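Local coordinates for protein L-Ala-D/L-Glu epimerase, a muconate lactonizing enzyme (PDB 3FCP) that belongs to the enolase superfamily, pairing an N-terminal capping domain with a TIM-barrel-like domain that holds a magnesium ion, at residues E305-T310 / V341-A346; H315-L320 / T326-P331; C47-A52 / P356-E361; Y271-A276 / L285-V290. All blocks are in the same frame, centred on the assembly; numbering follows the deposited sequence.

Overall arrangement
Read from the N terminus, contact 3 opens first, on strand 47-53 of the antiparallel sheet of the N-terminal domain. It closes only at 356-361, near the end of the chain, so the other three contacts nest inside its loop. Contact 4 comes next and packs barrel strand 270-273 against helix 283-294, its loop being complete before contacts 1 and 2 begin. Contact 1 then opens at the start of helix 307-317 and closes at 341-346. Contact 2, joining the end of the same helix to 326-331, lies within that loop. None cross. Contacts 1, 2 and 4 belong to the barrel domain, whereas contact 3 ties that domain's C-terminal region to the N-terminal sheet.

Contact 1: E305-T310 / V341-A346; sequences EGTVGT and VPLTFA
Leu343 leans its branched end against two threonine methyls in the first turn of helix 307-317. Its CG lies 3.9 Å from Thr307 CG2, the two side chains lying alongside each other but pointing opposite ways. Its CD1 approaches Thr310 CG2 at 4.0 Å, here with the side chains set at a slant. In Thr307 the methyl stands anti to the backbone N, with OG1 beside that nitrogen (chi1 -61°), so CG2 meets the leucine while the hydroxyl bonds a water. That water donates to Thr307 OG1 at 2.6 Å and accepts from Leu343 N at 2.7 Å, forming a polar bridge next to the apolar patch. Thr310 is divided in the same manner. Its OG1 donates to Gly306 O at 2.7 Å from above the carbonyl plane, and its backbone N reaches the same oxygen at 3.0 Å, so Gly306 O is gripped twice and the Thr310 methyl is left facing Leu343. Gly306 is the N-cap residue. In the next shell Glu51, from strand 47-53, fastens this helix start by accepting from Gly306 N and Gly309 N through separate carboxylate oxygens, while Asp337 accepts from Thr307 N. Around the contact, Leu343 also packs on Val350 of strand 349-351, Thr310 on Met328 and Pro331, and Val308 on Ile49, placing the helix start between strand 47-53 and the chain at 341-346.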
loop_
_atom_site.group_PDB
_atom_site.type_symbol
_atom_site.label_atom_id
_atom_site.label_comp_id
_atom_site.label_asym_id
_atom_site.label_seq_id
_atom_site.Cartn_x
_atom_site.Cartn_y
_atom_site.Cartn_z
ATOM N N GLU A 305 30.414 -22.010 -17.648
ATOM C CA GLU A 305 31.656 -21.536 -18.245
ATOM C C GLU A 305 32.742 -22.600 -18.133
ATOM O O GLU A 305 32.664 -23.494 -17.287
ATOM C CB GLU A 305 32.172 -20.290 -17.506
ATOM C CG GLU A 305 31.397 -18.993 -17.698
ATOM C CD GLU A 305 30.156 -18.879 -16.830
ATOM O OE1 GLU A 305 29.951 -19.718 -15.923
ATOM O OE2 GLU A 305 29.384 -17.927 -17.055
ATOM N N GLY A 306 33.757 -22.488 -18.990
ATOM C CA GLY A 306 34.890 -23.387 -18.925
ATOM C C GLY A 306 35.756 -22.874 -17.780
ATOM O O GLY A 306 35.268 -22.131 -16.927
ATOM N N THR A 307 37.035 -23.232 -17.765
ATOM C CA THR A 307 37.932 -22.811 -16.697
ATOM C C THR A 307 38.152 -21.299 -16.558
ATOM O O THR A 307 38.208 -20.788 -15.442
ATOM C CB THR A 307 39.309 -23.502 -16.830
ATOM O OG1 THR A 307 39.137 -24.921 -16.723
ATOM C CG2 THR A 307 40.263 -23.032 -15.733
ATOM N N VAL A 308 38.277 -20.583 -17.674
ATOM C CA VAL A 308 38.506 -19.138 -17.598
ATOM C C VAL A 308 37.346 -18.395 -16.927
ATOM O O VAL A 308 37.544 -17.699 -15.927
ATOM C CB VAL A 308 38.754 -18.533 -18.999
ATOM C CG1 VAL A 308 38.887 -17.015 -18.890
ATOM C CG2 VAL A 308 40.043 -19.127 -19.610
ATOM N N GLY A 309 36.144 -18.551 -17.479
ATOM C CA GLY A 309 34.974 -17.889 -16.927
ATOM C C GLY A 309 34.639 -18.362 -15.523
ATOM O O GLY A 309 34.135 -17.600 -14.694
ATOM N N THR A 310 34.910 -19.634 -15.253
ATOM C CA THR A 310 34.642 -20.193 -13.943
ATOM C C THR A 310 35.563 -19.597 -12.891
ATOM O O THR A 310 35.093 -19.166 -11.841
ATOM C CB THR A 310 34.781 -21.727 -13.960
ATOM O OG1 THR A 310 33.709 -22.282 -14.731
ATOM C CG2 THR A 310 34.734 -22.296 -12.548
ATOM N N VAL A 341 46.481 -25.383 -17.645
ATOM C CA VAL A 341 46.276 -26.126 -16.400
ATOM C C VAL A 341 44.887 -25.863 -15.800
ATOM O O VAL A 341 44.533 -24.721 -15.495
ATOM C CB VAL A 341 47.349 -25.752 -15.355
ATOM C CG1 VAL A 341 47.117 -26.524 -14.061
ATOM C CG2 VAL A 341 48.734 -26.041 -15.910
ATOM N N PRO A 342 44.083 -26.924 -15.620
ATOM C CA PRO A 342 42.736 -26.785 -15.057
ATOM C C PRO A 342 42.745 -26.547 -13.549
ATOM O O PRO A 342 43.774 -26.706 -12.890
ATOM C CB PRO A 342 42.085 -28.112 -15.417
ATOM C CG PRO A 342 43.234 -29.068 -15.274
ATOM C CD PRO A 342 44.365 -28.330 -15.967
ATOM N N LEU A 343 41.591 -26.152 -13.015
ATOM C CA LEU A 343 41.438 -25.908 -11.584
ATOM C C LEU A 343 41.383 -27.257 -10.876
ATOM O O LEU A 343 41.027 -28.264 -11.482
ATOM C CB LEU A 343 40.130 -25.157 -11.313
ATOM C CG LEU A 343 39.966 -23.773 -11.941
ATOM C CD1 LEU A 343 38.525 -23.311 -11.780
ATOM C CD2 LEU A 343 40.922 -22.804 -11.285
ATOM N N THR A 344 41.726 -27.285 -9.596
ATOM C CA THR A 344 41.667 -28.535 -8.859
ATOM C C THR A 344 40.398 -28.575 -8.013
ATOM O O THR A 344 40.156 -27.694 -7.182
ATOM C CB THR A 344 42.893 -28.713 -7.940
ATOM O OG1 THR A 344 42.759 -27.870 -6.792
ATOM C CG2 THR A 344 44.167 -28.341 -8.681
ATOM N N PHE A 345 39.578 -29.593 -8.253
ATOM C CA PHE A 345 38.336 -29.792 -7.517
ATOM C C PHE A 345 38.561 -30.993 -6.599
ATOM O O PHE A 345 39.316 -31.902 -6.944
ATOM C CB PHE A 345 37.186 -30.104 -8.477
ATOM C CG PHE A 345 36.758 -28.937 -9.331
ATOM C CD1 PHE A 345 35.638 -28.177 -8.985
ATOM C CD2 PHE A 345 37.452 -28.616 -10.494
ATOM C CE1 PHE A 345 35.216 -27.120 -9.787
ATOM C CE2 PHE A 345 37.038 -27.559 -11.305
ATOM C CZ PHE A 345 35.915 -26.809 -10.949
ATOM N N ALA A 346 37.915 -30.996 -5.440
ATOM C CA ALA A 346 38.052 -32.101 -4.499
ATOM C C ALA A 346 37.167 -31.895 -3.282
ATOM O O ALA A 346 36.965 -30.763 -2.832
ATOM C CB ALA A 346 39.504 -32.242 -4.061
HETATM O O HOH W 1 39.311 -26.154 -14.446
#

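Contact 2: H315-L320 / T326-P331; sequences HAWSTL and TEMFGP
Trp317 and Met328 meet because their torsions turn the indole edge and the thioether toward each other. Trp317 CG stands anti to the carbonyl carbon (chi1 -61°), which sends the ring toward 326-331, and chi2 turns its pyrrole edge to the sulfur. The Met328 chain bends at both chi2 and chi3, and SD arrives in the ring plane. Trp317 NE1 donates a weak hydrogen bond to Met328 SD at 3.3 Å, with an N-H...S angle of 153°. The sulfur sits 4.4 Å from the centroid of the five-membered ring and 86° off its normal, a Met-aromatic contact at the edge, with the two side chains roughly perpendicular. Beside it, Thr326 CG2 approaches Trp317 CD1 obliquely at 4.0 Å. The threonine's OG1 donates to Pro138 O and accepts a weak bond from Met328 N at 3.3 Å. Met328 is the centre of an inverse gamma turn and also packs on Leu314 of helix 307-317, while Trp317 packs on Leu137 and Val284. The contact is wholly buried, with the Met328 side chain about 12 Å from the magnesium ion. Thioether sulfur is a soft, poor acceptor: it gives the buried indole N-H a partner of modest strength, and the in-plane approach is consistent with a modest preference for this rotation of the ring.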
loop_
_atom_site.group_PDB
_atom_site.type_symbol
_atom_site.label_atom_id
_atom_site.label_comp_id
_atom_site.label_asym_id
_atom_site.label_seq_id
_atom_site.Cartn_x
_atom_site.Cartn_y
_atom_site.Cartn_z
ATOM N N HIS A 315 36.914 -15.799 -8.320
ATOM C CA HIS A 315 37.665 -14.710 -7.695
ATOM C C HIS A 315 36.699 -13.719 -7.045
ATOM O O HIS A 315 36.970 -13.202 -5.960
ATOM C CB HIS A 315 38.546 -14.004 -8.723
ATOM C CG HIS A 315 39.862 -14.682 -8.952
ATOM N ND1 HIS A 315 40.876 -14.675 -8.017
ATOM C CD2 HIS A 315 40.320 -15.412 -9.996
ATOM C CE1 HIS A 315 41.901 -15.369 -8.476
ATOM N NE2 HIS A 315 41.590 -15.827 -9.675
ATOM N N ALA A 316 35.576 -13.465 -7.716
ATOM C CA ALA A 316 34.550 -12.561 -7.201
ATOM C C ALA A 316 33.821 -13.206 -6.019
ATOM O O ALA A 316 33.633 -12.577 -4.974
ATOM C CB ALA A 316 33.551 -12.209 -8.311
ATOM N N TRP A 317 33.425 -14.468 -6.178
ATOM C CA TRP A 317 32.716 -15.187 -5.118
ATOM C C TRP A 317 33.531 -15.271 -3.824
ATOM O O TRP A 317 32.968 -15.254 -2.726
ATOM C CB TRP A 317 32.371 -16.616 -5.564
ATOM C CG TRP A 317 31.474 -16.764 -6.783
ATOM C CD1 TRP A 317 31.252 -17.919 -7.493
ATOM C CD2 TRP A 317 30.715 -15.739 -7.447
ATOM N NE1 TRP A 317 30.410 -17.676 -8.548
ATOM C CE2 TRP A 317 30.068 -16.348 -8.548
ATOM C CE3 TRP A 317 30.522 -14.366 -7.221
ATOM C CZ2 TRP A 317 29.242 -15.630 -9.427
ATOM C CZ3 TRP A 317 29.703 -13.651 -8.094
ATOM C CH2 TRP A 317 29.073 -14.287 -9.186
ATOM N N SER A 318 34.852 -15.358 -3.957
ATOM C CA SER A 318 35.742 -15.471 -2.800
ATOM C C SER A 318 35.701 -14.268 -1.872
ATOM O O SER A 318 36.013 -14.374 -0.686
ATOM C CB SER A 318 37.192 -15.678 -3.255
ATOM O OG SER A 318 37.773 -14.461 -3.703
ATOM N N THR A 319 35.329 -13.116 -2.408
ATOM C CA THR A 319 35.292 -11.910 -1.595
ATOM C C THR A 319 33.975 -11.740 -0.846
ATOM O O THR A 319 33.828 -10.796 -0.071
ATOM C CB THR A 319 35.461 -10.662 -2.457
ATOM O OG1 THR A 319 34.272 -10.475 -3.235
ATOM C CG2 THR A 319 36.663 -10.811 -3.391
ATOM N N LEU A 320 33.034 -12.658 -1.052
ATOM C CA LEU A 320 31.713 -12.531 -0.432
ATOM C C LEU A 320 31.255 -13.705 0.416
ATOM O O LEU A 320 31.692 -14.832 0.215
ATOM C CB LEU A 320 30.655 -12.337 -1.529
ATOM C CG LEU A 320 30.852 -11.227 -2.559
ATOM C CD1 LEU A 320 30.001 -11.512 -3.801
ATOM C CD2 LEU A 320 30.493 -9.896 -1.922
ATOM N N THR A 326 28.194 -22.292 -4.165
ATOM C CA THR A 326 28.308 -21.988 -5.593
ATOM C C THR A 326 28.036 -23.227 -6.432
ATOM O O THR A 326 28.006 -24.353 -5.918
ATOM C CB THR A 326 29.729 -21.483 -5.985
ATOM O OG1 THR A 326 30.552 -22.601 -6.348
ATOM C CG2 THR A 326 30.392 -20.747 -4.820
ATOM N N GLU A 327 27.841 -23.009 -7.728
ATOM C CA GLU A 327 27.605 -24.085 -8.682
ATOM C C GLU A 327 28.662 -24.002 -9.786
ATOM O O GLU A 327 28.362 -24.174 -10.968
ATOM C CB GLU A 327 26.199 -23.963 -9.287
ATOM C CG GLU A 327 25.833 -22.550 -9.738
ATOM C CD GLU A 327 24.486 -22.484 -10.423
ATOM O OE1 GLU A 327 23.577 -23.244 -10.026
ATOM O OE2 GLU A 327 24.326 -21.660 -11.347
ATOM N N MET A 328 29.907 -23.743 -9.400
ATOM C CA MET A 328 30.975 -23.623 -10.386
ATOM C C MET A 328 31.632 -24.940 -10.814
ATOM O O MET A 328 32.842 -25.139 -10.654
ATOM C CB MET A 328 32.014 -22.619 -9.890
ATOM C CG MET A 328 31.824 -21.217 -10.515
ATOM S SD MET A 328 30.205 -20.454 -10.282
ATOM C CE MET A 328 29.296 -21.264 -11.111
ATOM N N PHE A 329 30.817 -25.822 -11.393
ATOM C CA PHE A 329 31.273 -27.133 -11.857
ATOM C C PHE A 329 31.391 -27.208 -13.382
ATOM O O PHE A 329 31.652 -28.279 -13.944
ATOM C CB PHE A 329 30.304 -28.214 -11.360
ATOM C CG PHE A 329 28.882 -28.017 -11.821
ATOM C CD1 PHE A 329 28.513 -28.307 -13.130
ATOM C CD2 PHE A 329 27.917 -27.525 -10.946
ATOM C CE1 PHE A 329 27.207 -28.110 -13.566
ATOM C CE2 PHE A 329 26.603 -27.324 -11.371
ATOM C CZ PHE A 329 26.247 -27.617 -12.685
ATOM N N GLY A 330 31.198 -26.068 -14.040
ATOM C CA GLY A 330 31.269 -26.005 -15.490
ATOM C C GLY A 330 32.431 -26.746 -16.138
ATOM O O GLY A 330 32.222 -27.488 -17.098
ATOM N N PRO A 331 33.667 -26.568 -15.644
ATOM C CA PRO A 331 34.827 -27.256 -16.227
ATOM C C PRO A 331 34.731 -28.779 -16.160
ATOM O O PRO A 331 35.262 -29.476 -17.021
ATOM C CB PRO A 331 35.998 -26.726 -15.396
ATOM C CG PRO A 331 35.537 -25.364 -14.985
ATOM C CD PRO A 331 34.096 -25.620 -14.603
#

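Contact 3: C47-A52 / P356-E361; sequences CGIGEA and PGLGVE
Ile49 and Leu358 meet at a slant, the leucine branch reaching over the edge of strand 47-53 while the isoleucine extends toward the loop 356-361. Leu358 CD1 does the touching on its side. It lies 4.0 Å from Ile49 CG1 and only 3.3 Å from Ile49 O, so one methyl presses on both side chain and backbone of the same residue. Ile49 CG1 takes the place between its backbone N and carbonyl carbon (chi1 57°), and the extended chain beyond carries CD1 on to Val360. There Ile49 CD1 comes within 3.9 Å of Val360 O and 4.3 Å of Val360 CG2, the latter a looser apolar touch. Ile49 thus rests against two residues of 356-361 that flank Gly359, which has a positive phi (95°) at a point where the loop bends. In the second shell, one oxygen of the Asp115 carboxylate, on helix 103-121, accepts from Ile49 N and the other from Leu358 N, linking the two backbones. Leu358 O in turn accepts from His315 NE2, and Leu358 packs on Ala312 of helix 307-317 and on Thr111. The chain that has left the barrel here returns to the sheet and helices of the N-terminal domain, an arrangement familiar in the enolase superfamily, where the C-terminal region joins the N-terminal one in building the capping domain.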
loop_
_atom_site.group_PDB
_atom_site.type_symbol
_atom_site.label_atom_id
_atom_site.label_comp_id
_atom_site.label_asym_id
_atom_site.label_seq_id
_atom_site.Cartn_x
_atom_site.Cartn_y
_atom_site.Cartn_z
ATOM N N CYS A 47 49.059 -9.368 -21.329
ATOM C CA CYS A 47 47.798 -9.823 -21.896
ATOM C C CYS A 47 46.872 -10.323 -20.797
ATOM O O CYS A 47 47.324 -10.835 -19.769
ATOM C CB CYS A 47 48.023 -10.952 -22.905
ATOM S SG CYS A 47 48.852 -10.457 -24.435
ATOM N N GLY A 48 45.572 -10.168 -21.026
ATOM C CA GLY A 48 44.576 -10.627 -20.076
ATOM C C GLY A 48 43.568 -11.445 -20.858
ATOM O O GLY A 48 43.310 -11.145 -22.026
ATOM N N ILE A 49 43.010 -12.488 -20.251
ATOM C CA ILE A 49 42.030 -13.293 -20.966
ATOM C C ILE A 49 40.688 -13.303 -20.252
ATOM O O ILE A 49 40.601 -13.052 -19.045
ATOM C CB ILE A 49 42.504 -14.759 -21.171
ATOM C CG1 ILE A 49 42.834 -15.404 -19.826
ATOM C CG2 ILE A 49 43.699 -14.790 -22.123
ATOM C CD1 ILE A 49 43.200 -16.882 -19.934
ATOM N N GLY A 50 39.640 -13.594 -21.010
ATOM C CA GLY A 50 38.307 -13.619 -20.440
ATOM C C GLY A 50 37.419 -14.580 -21.192
ATOM O O GLY A 50 37.782 -15.049 -22.273
ATOM N N GLU A 51 36.249 -14.860 -20.632
ATOM C CA GLU A 51 35.314 -15.790 -21.253
ATOM C C GLU A 51 33.854 -15.382 -21.106
ATOM O O GLU A 51 33.423 -14.971 -20.035
ATOM C CB GLU A 51 35.484 -17.181 -20.637
ATOM C CG GLU A 51 34.537 -18.221 -21.213
ATOM C CD GLU A 51 34.629 -19.569 -20.503
ATOM O OE1 GLU A 51 35.642 -19.824 -19.822
ATOM O OE2 GLU A 51 33.687 -20.376 -20.639
ATOM N N ALA A 52 33.101 -15.511 -22.191
ATOM C CA ALA A 52 31.669 -15.219 -22.174
ATOM C C ALA A 52 31.037 -16.464 -22.781
ATOM O O ALA A 52 31.250 -16.772 -23.956
ATOM C CB ALA A 52 31.350 -13.989 -23.012
ATOM N N PRO A 356 49.349 -14.247 -9.764
ATOM C CA PRO A 356 48.891 -13.013 -10.425
ATOM C C PRO A 356 47.786 -13.188 -11.467
ATOM O O PRO A 356 47.829 -14.100 -12.283
ATOM C CB PRO A 356 50.175 -12.451 -11.035
ATOM C CG PRO A 356 51.244 -12.937 -10.069
ATOM C CD PRO A 356 50.816 -14.374 -9.858
ATOM N N GLY A 357 46.803 -12.292 -11.435
ATOM C CA GLY A 357 45.697 -12.361 -12.376
ATOM C C GLY A 357 44.686 -13.438 -12.033
ATOM O O GLY A 357 44.440 -13.726 -10.858
ATOM N N LEU A 358 44.091 -14.031 -13.061
ATOM C CA LEU A 358 43.106 -15.088 -12.862
ATOM C C LEU A 358 43.761 -16.353 -12.324
ATOM O O LEU A 358 43.133 -17.135 -11.607
ATOM C CB LEU A 358 42.406 -15.414 -14.182
ATOM C CG LEU A 358 41.494 -14.339 -14.772
ATOM C CD1 LEU A 358 41.197 -14.666 -16.225
ATOM C CD2 LEU A 358 40.204 -14.268 -13.958
ATOM N N GLY A 359 45.020 -16.565 -12.693
ATOM C CA GLY A 359 45.717 -17.758 -12.246
ATOM C C GLY A 359 45.657 -18.891 -13.262
ATOM O O GLY A 359 46.053 -20.011 -12.962
ATOM N N VAL A 360 45.141 -18.614 -14.455
ATOM C CA VAL A 360 45.074 -19.625 -15.505
ATOM C C VAL A 360 45.676 -19.040 -16.769
ATOM O O VAL A 360 45.609 -17.829 -17.003
ATOM C CB VAL A 360 43.623 -20.096 -15.788
ATOM C CG1 VAL A 360 43.065 -20.810 -14.558
ATOM C CG2 VAL A 360 42.746 -18.918 -16.172
ATOM N N GLU A 361 46.265 -19.904 -17.586
ATOM C CA GLU A 361 46.922 -19.472 -18.815
ATOM C C GLU A 361 46.298 -20.134 -20.039
ATOM O O GLU A 361 45.855 -21.282 -19.984
ATOM C CB GLU A 361 48.409 -19.832 -18.742
ATOM C CG GLU A 361 49.342 -18.876 -19.459
ATOM C CD GLU A 361 49.482 -17.545 -18.738
ATOM O OE1 GLU A 361 48.496 -16.782 -18.693
ATOM O OE2 GLU A 361 50.578 -17.263 -18.208
#

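Contact 4: Y271-A276 / L285-V290; sequences YALKIA and LALARV
Strand 271-273 and helix 285-290 run nearly antiparallel, at 159° between their N-to-C directions, with axes 9.6 Å apart at closest approach and Leu273 lying nearest Ala288 in the backbone register. This is a beta-alpha unit of the TIM-barrel-like domain: strand 270-273 leads through the short helix 275-278 into helix 283-294, which packs on the outside of the barrel and runs back to the parallel neighbour 297-300, a beta-alpha-beta crossover. Tyr271 and Leu273 direct their side chains at the helix, whereas Ala272 and Lys274 turn away from it. On the inner side, Lys274 NZ donates to Asp250, a ligand of the magnesium ion. Leu287 is the hub of the apolar interface and reaches both strand residues with separate methyls. Its CG stands roughly anti to the backbone N (chi1 -152°), which points the branched end at the strand, with CD2 3.8 Å from Tyr271 CD2 and 4.0 Å from Tyr271 CE2. This approach is oblique to the ring, the leucine set across the tyrosine. The far end of the tyrosine is fixed by its OH bonding to Gly259 O. Behind the helix, Ala286 and Val290 pack on Arg289 and Ala293 of a second subunit. From the strand, Leu273 divides its two methyls between neighbouring helix residues: CD2 rests 3.7 Å from Leu287 CD1, and CD1 lies 3.9 Å from Ala288 CB.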
loop_
_atom_site.group_PDB
_atom_site.type_symbol
_atom_site.label_atom_id
_atom_site.label_comp_id
_atom_site.label_asym_id
_atom_site.label_seq_id
_atom_site.Cartn_x
_atom_site.Cartn_y
_atom_site.Cartn_z
ATOM N N TYR A 271 19.803 -14.374 -4.216
ATOM C CA TYR A 271 20.065 -14.054 -5.616
ATOM C C TYR A 271 21.180 -14.933 -6.183
ATOM O O TYR A 271 22.207 -15.174 -5.529
ATOM C CB TYR A 271 20.503 -12.591 -5.796
ATOM C CG TYR A 271 19.449 -11.527 -5.580
ATOM C CD1 TYR A 271 18.087 -11.840 -5.561
ATOM C CD2 TYR A 271 19.817 -10.183 -5.456
ATOM C CE1 TYR A 271 17.123 -10.849 -5.432
ATOM C CE2 TYR A 271 18.858 -9.181 -5.328
ATOM C CZ TYR A 271 17.514 -9.521 -5.317
ATOM O OH TYR A 271 16.566 -8.538 -5.184
ATOM N N ALA A 272 20.976 -15.406 -7.408
ATOM C CA ALA A 272 21.984 -16.214 -8.087
ATOM C C ALA A 272 22.896 -15.238 -8.823
ATOM O O ALA A 272 22.585 -14.814 -9.933
ATOM C CB ALA A 272 21.323 -17.172 -9.090
ATOM N N LEU A 273 24.010 -14.868 -8.200
ATOM C CA LEU A 273 24.957 -13.952 -8.829
ATOM C C LEU A 273 25.661 -14.663 -9.989
ATOM O O LEU A 273 26.049 -15.826 -9.866
ATOM C CB LEU A 273 26.016 -13.493 -7.818
ATOM C CG LEU A 273 25.569 -12.888 -6.487
ATOM C CD1 LEU A 273 26.787 -12.639 -5.598
ATOM C CD2 LEU A 273 24.818 -11.592 -6.745
ATOM N N LYS A 274 25.801 -13.974 -11.119
ATOM C CA LYS A 274 26.500 -14.530 -12.279
ATOM C C LYS A 274 27.235 -13.384 -12.959
ATOM O O LYS A 274 26.636 -12.355 -13.260
ATOM C CB LYS A 274 25.516 -15.181 -13.262
ATOM C CG LYS A 274 24.808 -16.423 -12.701
ATOM C CD LYS A 274 23.960 -17.117 -13.753
ATOM C CE LYS A 274 23.262 -18.356 -13.169
ATOM N NZ LYS A 274 22.470 -19.064 -14.197
ATOM N N ILE A 275 28.531 -13.552 -13.211
ATOM C CA ILE A 275 29.272 -12.463 -13.834
ATOM C C ILE A 275 28.731 -12.116 -15.218
ATOM O O ILE A 275 28.714 -10.939 -15.597
ATOM C CB ILE A 275 30.807 -12.759 -13.905
ATOM C CG1 ILE A 275 31.107 -13.929 -14.840
ATOM C CG2 ILE A 275 31.340 -13.052 -12.505
ATOM C CD1 ILE A 275 32.621 -14.177 -15.013
ATOM N N ALA A 276 28.253 -13.126 -15.950
ATOM C CA ALA A 276 27.709 -12.915 -17.296
ATOM C C ALA A 276 26.472 -12.018 -17.309
ATOM O O ALA A 276 26.282 -11.223 -18.234
ATOM C CB ALA A 276 27.373 -14.264 -17.954
ATOM N N LEU A 285 29.675 -7.357 -8.222
ATOM C CA LEU A 285 29.802 -6.983 -6.816
ATOM C C LEU A 285 28.804 -5.910 -6.375
ATOM O O LEU A 285 28.423 -5.866 -5.201
ATOM C CB LEU A 285 31.235 -6.520 -6.512
ATOM C CG LEU A 285 32.306 -7.586 -6.765
ATOM C CD1 LEU A 285 33.690 -7.013 -6.479
ATOM C CD2 LEU A 285 32.041 -8.796 -5.878
ATOM N N ALA A 286 28.380 -5.048 -7.301
ATOM C CA ALA A 286 27.400 -4.014 -6.950
ATOM C C ALA A 286 26.071 -4.700 -6.611
ATOM O O ALA A 286 25.393 -4.340 -5.649
ATOM C CB ALA A 286 27.210 -3.032 -8.115
ATOM N N LEU A 287 25.709 -5.697 -7.410
ATOM C CA LEU A 287 24.477 -6.449 -7.187
ATOM C C LEU A 287 24.594 -7.150 -5.832
ATOM O O LEU A 287 23.646 -7.181 -5.045
ATOM C CB LEU A 287 24.300 -7.505 -8.282
ATOM C CG LEU A 287 22.913 -7.998 -8.702
ATOM C CD1 LEU A 287 23.046 -9.444 -9.150
ATOM C CD2 LEU A 287 21.883 -7.859 -7.585
ATOM N N ALA A 288 25.761 -7.718 -5.562
ATOM C CA ALA A 288 25.978 -8.407 -4.290
ATOM C C ALA A 288 25.766 -7.464 -3.100
ATOM O O ALA A 288 25.118 -7.834 -2.121
ATOM C CB ALA A 288 27.384 -9.002 -4.243
ATOM N N ARG A 289 26.303 -6.248 -3.179
ATOM C CA ARG A 289 26.149 -5.292 -2.081
ATOM C C ARG A 289 24.695 -4.842 -1.899
ATOM O O ARG A 289 24.253 -4.601 -0.779
ATOM C CB ARG A 289 27.057 -4.073 -2.295
ATOM C CG ARG A 289 28.557 -4.388 -2.308
ATOM C CD ARG A 289 29.023 -5.118 -1.047
ATOM N NE ARG A 289 30.474 -5.328 -1.043
ATOM C CZ ARG A 289 31.112 -6.171 -0.234
ATOM N NH1 ARG A 289 30.433 -6.898 0.644
ATOM N NH2 ARG A 289 32.434 -6.282 -0.289
ATOM N N VAL A 290 23.963 -4.715 -3.000
ATOM C CA VAL A 290 22.555 -4.333 -2.942
ATOM C C VAL A 290 21.841 -5.441 -2.181
ATOM O O VAL A 290 21.067 -5.188 -1.255
ATOM C CB VAL A 290 21.939 -4.224 -4.363
ATOM C CG1 VAL A 290 20.401 -4.174 -4.286
ATOM C CG2 VAL A 290 22.479 -2.975 -5.066
#